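Local coordinates for protein glutathione S-transferase enzyme with thioredoxin-like domain (PDB 4MF7) that probably transfers glutathione to electrophilic substrates, as a glutathione S-transferase built from a thioredoxin-like domain and a helical domain, at residues R34-L48 against L65-H78. Numbering follows the deposited sequence.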
loop_
_atom_site.group_PDB
_atom_site.type_symbol
_atom_site.label_atom_id
_atom_site.label_comp_id
_atom_site.label_asym_id
_atom_site.label_seq_id
_atom_site.Cartn_x
_atom_site.Cartn_y
_atom_site.Cartn_z
ATOM N N ARG A 34 -28.081 1.110 -4.018
ATOM C CA ARG A 34 -27.766 1.690 -5.330
ATOM C C ARG A 34 -27.253 0.702 -6.389
ATOM O O ARG A 34 -27.516 0.886 -7.586
ATOM C CB ARG A 34 -26.782 2.840 -5.170
ATOM C CG ARG A 34 -26.603 3.650 -6.442
ATOM C CD ARG A 34 -25.865 4.948 -6.184
ATOM N NE ARG A 34 -26.649 5.948 -5.441
ATOM C CZ ARG A 34 -27.323 6.963 -5.982
ATOM N NH1 ARG A 34 -27.375 7.132 -7.304
ATOM N NH2 ARG A 34 -27.956 7.824 -5.190
ATOM N N TRP A 35 -26.488 -0.308 -5.958
ATOM C CA TRP A 35 -26.000 -1.384 -6.834
ATOM C C TRP A 35 -26.419 -2.715 -6.261
ATOM O O TRP A 35 -25.648 -3.361 -5.563
ATOM C CB TRP A 35 -24.463 -1.322 -7.023
ATOM C CG TRP A 35 -24.029 -0.095 -7.750
ATOM C CD1 TRP A 35 -23.986 0.083 -9.098
ATOM C CD2 TRP A 35 -23.596 1.137 -7.169
ATOM N NE1 TRP A 35 -23.552 1.340 -9.396
ATOM C CE2 TRP A 35 -23.317 2.017 -8.228
ATOM C CE3 TRP A 35 -23.421 1.583 -5.853
ATOM C CZ2 TRP A 35 -22.858 3.314 -8.019
ATOM C CZ3 TRP A 35 -22.980 2.869 -5.642
ATOM C CH2 TRP A 35 -22.682 3.718 -6.721
ATOM N N PRO A 36 -27.671 -3.137 -6.548
ATOM C CA PRO A 36 -28.210 -4.342 -5.911
ATOM C C PRO A 36 -27.442 -5.604 -6.280
ATOM O O PRO A 36 -26.914 -5.699 -7.390
ATOM C CB PRO A 36 -29.662 -4.406 -6.437
ATOM C CG PRO A 36 -29.985 -3.008 -6.841
ATOM C CD PRO A 36 -28.691 -2.434 -7.348
ATOM N N ALA A 37 -27.389 -6.542 -5.353
ATOM C CA ALA A 37 -26.758 -7.825 -5.592
ATOM C C ALA A 37 -27.776 -8.782 -6.225
ATOM O O ALA A 37 -28.745 -9.156 -5.567
ATOM C CB ALA A 37 -26.259 -8.400 -4.278
ATOM N N GLN A 38 -27.576 -9.147 -7.490
ATOM C CA GLN A 38 -28.395 -10.189 -8.157
ATOM C C GLN A 38 -28.035 -11.584 -7.651
ATOM O O GLN A 38 -28.874 -12.481 -7.707
ATOM C CB GLN A 38 -28.232 -10.149 -9.693
ATOM C CG GLN A 38 -28.590 -8.837 -10.354
ATOM C CD GLN A 38 -30.030 -8.421 -10.094
ATOM O OE1 GLN A 38 -30.942 -9.253 -10.097
ATOM N NE2 GLN A 38 -30.240 -7.127 -9.860
ATOM N N HIS A 39 -26.785 -11.755 -7.182
ATOM C CA HIS A 39 -26.237 -12.990 -6.707
ATOM C C HIS A 39 -25.544 -12.765 -5.367
ATOM O O HIS A 39 -24.328 -12.539 -5.295
ATOM C CB HIS A 39 -25.257 -13.574 -7.710
ATOM C CG HIS A 39 -25.821 -13.651 -9.097
ATOM N ND1 HIS A 39 -26.842 -14.516 -9.434
ATOM C CD2 HIS A 39 -25.538 -12.945 -10.215
ATOM C CE1 HIS A 39 -27.164 -14.338 -10.703
ATOM N NE2 HIS A 39 -26.390 -13.390 -11.200
ATOM N N SER A 40 -26.327 -12.838 -4.295
ATOM C CA SER A 40 -25.862 -12.425 -2.965
ATOM C C SER A 40 -24.914 -13.439 -2.308
ATOM O O SER A 40 -24.323 -13.148 -1.267
ATOM C CB SER A 40 -27.065 -12.135 -2.062
ATOM O OG SER A 40 -27.810 -13.321 -1.904
ATOM N N ASP A 41 -24.729 -14.603 -2.927
ATOM C CA ASP A 41 -23.713 -15.543 -2.518
ATOM C C ASP A 41 -22.379 -15.337 -3.234
ATOM O O ASP A 41 -21.441 -16.096 -3.012
ATOM C CB ASP A 41 -24.180 -16.989 -2.723
ATOM C CG ASP A 41 -24.676 -17.276 -4.144
ATOM O OD1 ASP A 41 -24.955 -16.347 -4.950
ATOM O OD2 ASP A 41 -24.827 -18.473 -4.428
ATOM N N ARG A 42 -22.294 -14.319 -4.084
ATOM C CA ARG A 42 -21.045 -14.008 -4.796
ATOM C C ARG A 42 -20.391 -12.737 -4.237
ATOM O O ARG A 42 -21.082 -11.834 -3.785
ATOM C CB ARG A 42 -21.285 -13.802 -6.297
ATOM C CG ARG A 42 -21.897 -15.006 -7.002
ATOM C CD ARG A 42 -22.037 -14.778 -8.497
ATOM N NE ARG A 42 -22.886 -15.817 -9.083
ATOM C CZ ARG A 42 -23.278 -15.832 -10.349
ATOM N NH1 ARG A 42 -22.893 -14.884 -11.164
ATOM N NH2 ARG A 42 -24.056 -16.793 -10.796
ATOM N N ILE A 43 -19.059 -12.694 -4.330
ATOM C CA ILE A 43 -18.292 -11.452 -4.060
ATOM C C ILE A 43 -18.852 -10.339 -4.927
ATOM O O ILE A 43 -19.016 -10.522 -6.142
ATOM C CB ILE A 43 -16.796 -11.664 -4.330
ATOM C CG1 ILE A 43 -16.211 -12.584 -3.257
ATOM C CG2 ILE A 43 -16.037 -10.330 -4.307
ATOM C CD1 ILE A 43 -14.906 -13.224 -3.649
ATOM N N GLN A 44 -19.194 -9.205 -4.312
ATOM C CA GLN A 44 -19.631 -8.058 -5.032
ATOM C C GLN A 44 -18.407 -7.182 -5.276
ATOM O O GLN A 44 -17.669 -6.876 -4.330
ATOM C CB GLN A 44 -20.681 -7.271 -4.266
ATOM C CG GLN A 44 -21.875 -8.109 -3.836
ATOM C CD GLN A 44 -22.720 -8.538 -5.037
ATOM O OE1 GLN A 44 -23.222 -7.695 -5.789
ATOM N NE2 GLN A 44 -22.859 -9.819 -5.222
ATOM N N LEU A 45 -18.198 -6.807 -6.532
ATOM C CA LEU A 45 -17.068 -5.929 -6.926
ATOM C C LEU A 45 -17.618 -4.583 -7.387
ATOM O O LEU A 45 -18.459 -4.528 -8.291
ATOM C CB LEU A 45 -16.220 -6.578 -8.032
ATOM C CG LEU A 45 -15.131 -5.691 -8.639
ATOM C CD1 LEU A 45 -14.047 -5.375 -7.597
ATOM C CD2 LEU A 45 -14.497 -6.371 -9.834
ATOM N N TYR A 46 -17.157 -3.495 -6.748
ATOM C CA TYR A 46 -17.572 -2.146 -7.109
ATOM C C TYR A 46 -16.360 -1.437 -7.648
ATOM O O TYR A 46 -15.443 -1.133 -6.893
ATOM C CB TYR A 46 -18.159 -1.407 -5.906
ATOM C CG TYR A 46 -19.193 -2.211 -5.156
ATOM C CD1 TYR A 46 -20.535 -2.211 -5.553
ATOM C CD2 TYR A 46 -18.831 -3.022 -4.078
ATOM C CE1 TYR A 46 -21.474 -2.996 -4.898
ATOM C CE2 TYR A 46 -19.773 -3.794 -3.416
ATOM C CZ TYR A 46 -21.103 -3.756 -3.828
ATOM O OH TYR A 46 -22.044 -4.544 -3.194
ATOM N N SER A 47 -16.331 -1.184 -8.959
ATOM C CA SER A 47 -15.082 -0.842 -9.586
ATOM C C SER A 47 -15.253 -0.203 -10.945
ATOM O O SER A 47 -16.366 0.073 -11.372
ATOM C CB SER A 47 -14.224 -2.111 -9.687
ATOM O OG SER A 47 -12.873 -1.799 -9.964
ATOM N N LEU A 48 -14.116 0.057 -11.572
ATOM C CA LEU A 48 -14.010 0.518 -12.959
ATOM C C LEU A 48 -12.719 -0.087 -13.485
ATOM O O LEU A 48 -11.813 -0.364 -12.684
ATOM C CB LEU A 48 -13.904 2.040 -13.040
ATOM C CG LEU A 48 -15.152 2.912 -12.966
ATOM C CD1 LEU A 48 -14.700 4.370 -13.074
ATOM C CD2 LEU A 48 -16.163 2.547 -14.045
ATOM N N LEU A 65 -12.853 -17.336 -8.430
ATOM C CA LEU A 65 -13.919 -17.059 -7.473
ATOM C C LEU A 65 -15.148 -16.500 -8.176
ATOM O O LEU A 65 -15.012 -15.605 -9.007
ATOM C CB LEU A 65 -13.472 -16.057 -6.392
ATOM C CG LEU A 65 -12.532 -16.579 -5.303
ATOM C CD1 LEU A 65 -11.930 -15.394 -4.539
ATOM C CD2 LEU A 65 -13.257 -17.546 -4.367
ATOM N N PRO A 66 -16.360 -16.980 -7.807
ATOM C CA PRO A 66 -17.540 -16.294 -8.303
ATOM C C PRO A 66 -17.642 -14.849 -7.811
ATOM O O PRO A 66 -17.394 -14.555 -6.638
ATOM C CB PRO A 66 -18.702 -17.142 -7.761
ATOM C CG PRO A 66 -18.090 -18.499 -7.533
ATOM C CD PRO A 66 -16.722 -18.172 -7.012
ATOM N N TYR A 67 -17.996 -13.944 -8.713
ATOM C CA TYR A 67 -18.142 -12.548 -8.352
ATOM C C TYR A 67 -19.108 -11.827 -9.256
ATOM O O TYR A 67 -19.405 -12.287 -10.360
ATOM C CB TYR A 67 -16.750 -11.877 -8.313
ATOM C CG TYR A 67 -16.140 -11.529 -9.654
ATOM C CD1 TYR A 67 -15.495 -12.490 -10.416
ATOM C CD2 TYR A 67 -16.181 -10.233 -10.141
ATOM C CE1 TYR A 67 -14.924 -12.175 -11.644
ATOM C CE2 TYR A 67 -15.583 -9.890 -11.338
ATOM C CZ TYR A 67 -14.965 -10.857 -12.096
ATOM O OH TYR A 67 -14.394 -10.506 -13.288
ATOM N N GLU A 68 -19.633 -10.727 -8.749
ATOM C CA GLU A 68 -20.596 -9.894 -9.412
ATOM C C GLU A 68 -20.105 -8.468 -9.528
ATOM O O GLU A 68 -20.122 -7.746 -8.535
ATOM C CB GLU A 68 -21.920 -9.923 -8.642
ATOM C CG GLU A 68 -23.056 -9.195 -9.352
ATOM C CD GLU A 68 -24.378 -9.325 -8.615
ATOM O OE1 GLU A 68 -24.498 -10.196 -7.710
ATOM O OE2 GLU A 68 -25.295 -8.558 -8.949
ATOM N N PRO A 69 -19.683 -8.055 -10.750
ATOM C CA PRO A 69 -19.163 -6.716 -10.919
ATOM C C PRO A 69 -20.215 -5.626 -11.110
ATOM O O PRO A 69 -21.287 -5.868 -11.687
ATOM C CB PRO A 69 -18.294 -6.853 -12.167
ATOM C CG PRO A 69 -19.053 -7.829 -13.007
ATOM C CD PRO A 69 -19.542 -8.841 -11.994
ATOM N N HIS A 70 -19.905 -4.444 -10.606
ATOM C CA HIS A 70 -20.742 -3.256 -10.706
ATOM C C HIS A 70 -19.850 -2.078 -11.077
ATOM O O HIS A 70 -18.955 -1.717 -10.324
ATOM C CB HIS A 70 -21.463 -2.944 -9.396
ATOM C CG HIS A 70 -22.284 -4.076 -8.855
ATOM N ND1 HIS A 70 -23.585 -4.318 -9.249
ATOM C CD2 HIS A 70 -21.972 -5.054 -7.971
ATOM C CE1 HIS A 70 -24.046 -5.377 -8.605
ATOM N NE2 HIS A 70 -23.083 -5.850 -7.836
ATOM N N ALA A 71 -20.121 -1.473 -12.231
ATOM C CA ALA A 71 -19.422 -0.269 -12.656
ATOM C C ALA A 71 -19.903 0.913 -11.835
ATOM O O ALA A 71 -21.098 1.117 -11.667
ATOM C CB ALA A 71 -19.640 0.006 -14.143
ATOM N N ILE A 72 -18.958 1.684 -11.326
ATOM C CA ILE A 72 -19.242 2.849 -10.515
ATOM C C ILE A 72 -19.009 4.063 -11.419
ATOM O O ILE A 72 -17.889 4.315 -11.843
ATOM C CB ILE A 72 -18.332 2.863 -9.268
ATOM C CG1 ILE A 72 -18.521 1.567 -8.455
ATOM C CG2 ILE A 72 -18.599 4.077 -8.397
ATOM C CD1 ILE A 72 -19.920 1.291 -7.971
ATOM N N ASP A 73 -20.083 4.775 -11.752
ATOM C CA ASP A 73 -20.016 5.870 -12.740
ATOM C C ASP A 73 -19.496 7.157 -12.092
ATOM O O ASP A 73 -20.250 7.888 -11.439
ATOM C CB ASP A 73 -21.405 6.090 -13.373
ATOM C CG ASP A 73 -21.371 6.959 -14.637
ATOM O OD1 ASP A 73 -20.349 7.630 -14.907
ATOM O OD2 ASP A 73 -22.397 6.974 -15.357
ATOM N N PHE A 74 -18.201 7.419 -12.274
ATOM C CA PHE A 74 -17.564 8.647 -11.771
ATOM C C PHE A 74 -18.037 9.883 -12.552
ATOM O O PHE A 74 -18.055 10.986 -12.016
ATOM C CB PHE A 74 -16.027 8.536 -11.809
ATOM C CG PHE A 74 -15.440 7.785 -10.642
ATOM C CD1 PHE A 74 -15.849 6.483 -10.347
ATOM C CD2 PHE A 74 -14.464 8.369 -9.845
ATOM C CE1 PHE A 74 -15.309 5.795 -9.264
ATOM C CE2 PHE A 74 -13.914 7.683 -8.773
ATOM C CZ PHE A 74 -14.334 6.394 -8.483
ATOM N N GLY A 75 -18.437 9.680 -13.808
ATOM C CA GLY A 75 -19.038 10.739 -14.624
ATOM C C GLY A 75 -20.321 11.315 -14.041
ATOM O O GLY A 75 -20.666 12.461 -14.324
ATOM N N LYS A 76 -21.028 10.524 -13.230
ATOM C CA LYS A 76 -22.230 10.985 -12.529
ATOM C C LYS A 76 -21.993 11.173 -11.031
ATOM O O LYS A 76 -22.951 11.300 -10.262
ATOM C CB LYS A 76 -23.381 10.000 -12.761
ATOM C CG LYS A 76 -23.783 9.880 -14.221
ATOM C CD LYS A 76 -25.001 8.992 -14.391
ATOM C CE LYS A 76 -25.389 8.890 -15.855
ATOM N NZ LYS A 76 -26.639 8.102 -16.022
ATOM N N ASP A 77 -20.722 11.195 -10.625
ATOM C CA ASP A 77 -20.329 11.309 -9.209
ATOM C C ASP A 77 -20.915 10.200 -8.314
ATOM O O ASP A 77 -21.183 10.417 -7.121
ATOM C CB ASP A 77 -20.694 12.700 -8.649
ATOM C CG ASP A 77 -19.790 13.807 -9.174
ATOM O OD1 ASP A 77 -18.976 13.557 -10.089
ATOM O OD2 ASP A 77 -19.899 14.939 -8.655
ATOM N N HIS A 78 -21.096 9.005 -8.869
ATOM C CA HIS A 78 -21.696 7.924 -8.079
ATOM C C HIS A 78 -20.795 7.470 -6.924
ATOM O O HIS A 78 -21.301 6.982 -5.925
ATOM C CB HIS A 78 -22.129 6.747 -8.951
ATOM C CG HIS A 78 -23.409 6.994 -9.697
ATOM N ND1 HIS A 78 -23.751 6.301 -10.838
ATOM C CD2 HIS A 78 -24.420 7.869 -9.475
ATOM C CE1 HIS A 78 -24.922 6.727 -11.279
ATOM N NE2 HIS A 78 -25.347 7.680 -10.472
HETATM O O HOH W 1 -22.889 3.833 -11.218
HETATM O O HOH W 2 -21.850 -12.350 -11.574
HETATM O O HOH W 3 -17.587 -15.670 -4.333
#
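Glu-68 reaches from strand 67-71 to the loop that leads into strand 43-47, and its carboxylate holds the N-H groups of Gln-38 and His-39. Glu-68 CB lies 3.5 Å from Gln-44 NE2, and CG passes the same amide. With CG anti to the backbone N (chi1 -173°) and the chain extended beyond it, the carboxylate is carried out to the backbone of Gln-38 and His-39. Glu-68 OE2 takes the N-H of Gln-38 (N to OE2 2.8 Å) on its syn lone pair. Glu-68 OE1 is gripped twice, from opposite faces of the carboxylate plane: by His-39 N at 2.8 Å and by Gln-44 NE2 at 3.0 Å, the latter bond 55° out of that plane. With an alanine here the N-H groups of Gln-38 and His-39 would probably lose their carboxylate acceptor and Gln-44 NE2 one of its two, so that the loop is likely to be held less firmly.

Gln-44 is fixed at both ends, since NE2 also donates to Arg-42 O while OE1 receives His-70 NE2 at 2.8 Å, nearly in the imidazole plane. Trp-35 CB sits over a face of the His-70 imidazole, a CH-pi contact 4.2 Å from the ring centroid. Further along, Ile-72 CD1 sits over the six-membered ring of Trp-35, 3.6 Å from its centroid, and the indole turns an edge toward the face of His-78 in an offset edge-to-face pair, planes at 77°.

Backbone bonds such as Glu-68 N to Ile-43 O and Leu-45 N to Glu-68 O join the strands in parallel. With helix 53-63 they form the beta-alpha-beta unit of the thioredoxin-like fold: Ile-43, Leu-45 and Tyr-67 face that helix, Phe-84 of helix 82-87 meets Trp-35, Tyr-46 and Ile-72, and strand 95-98 flanks 43-47 antiparallel.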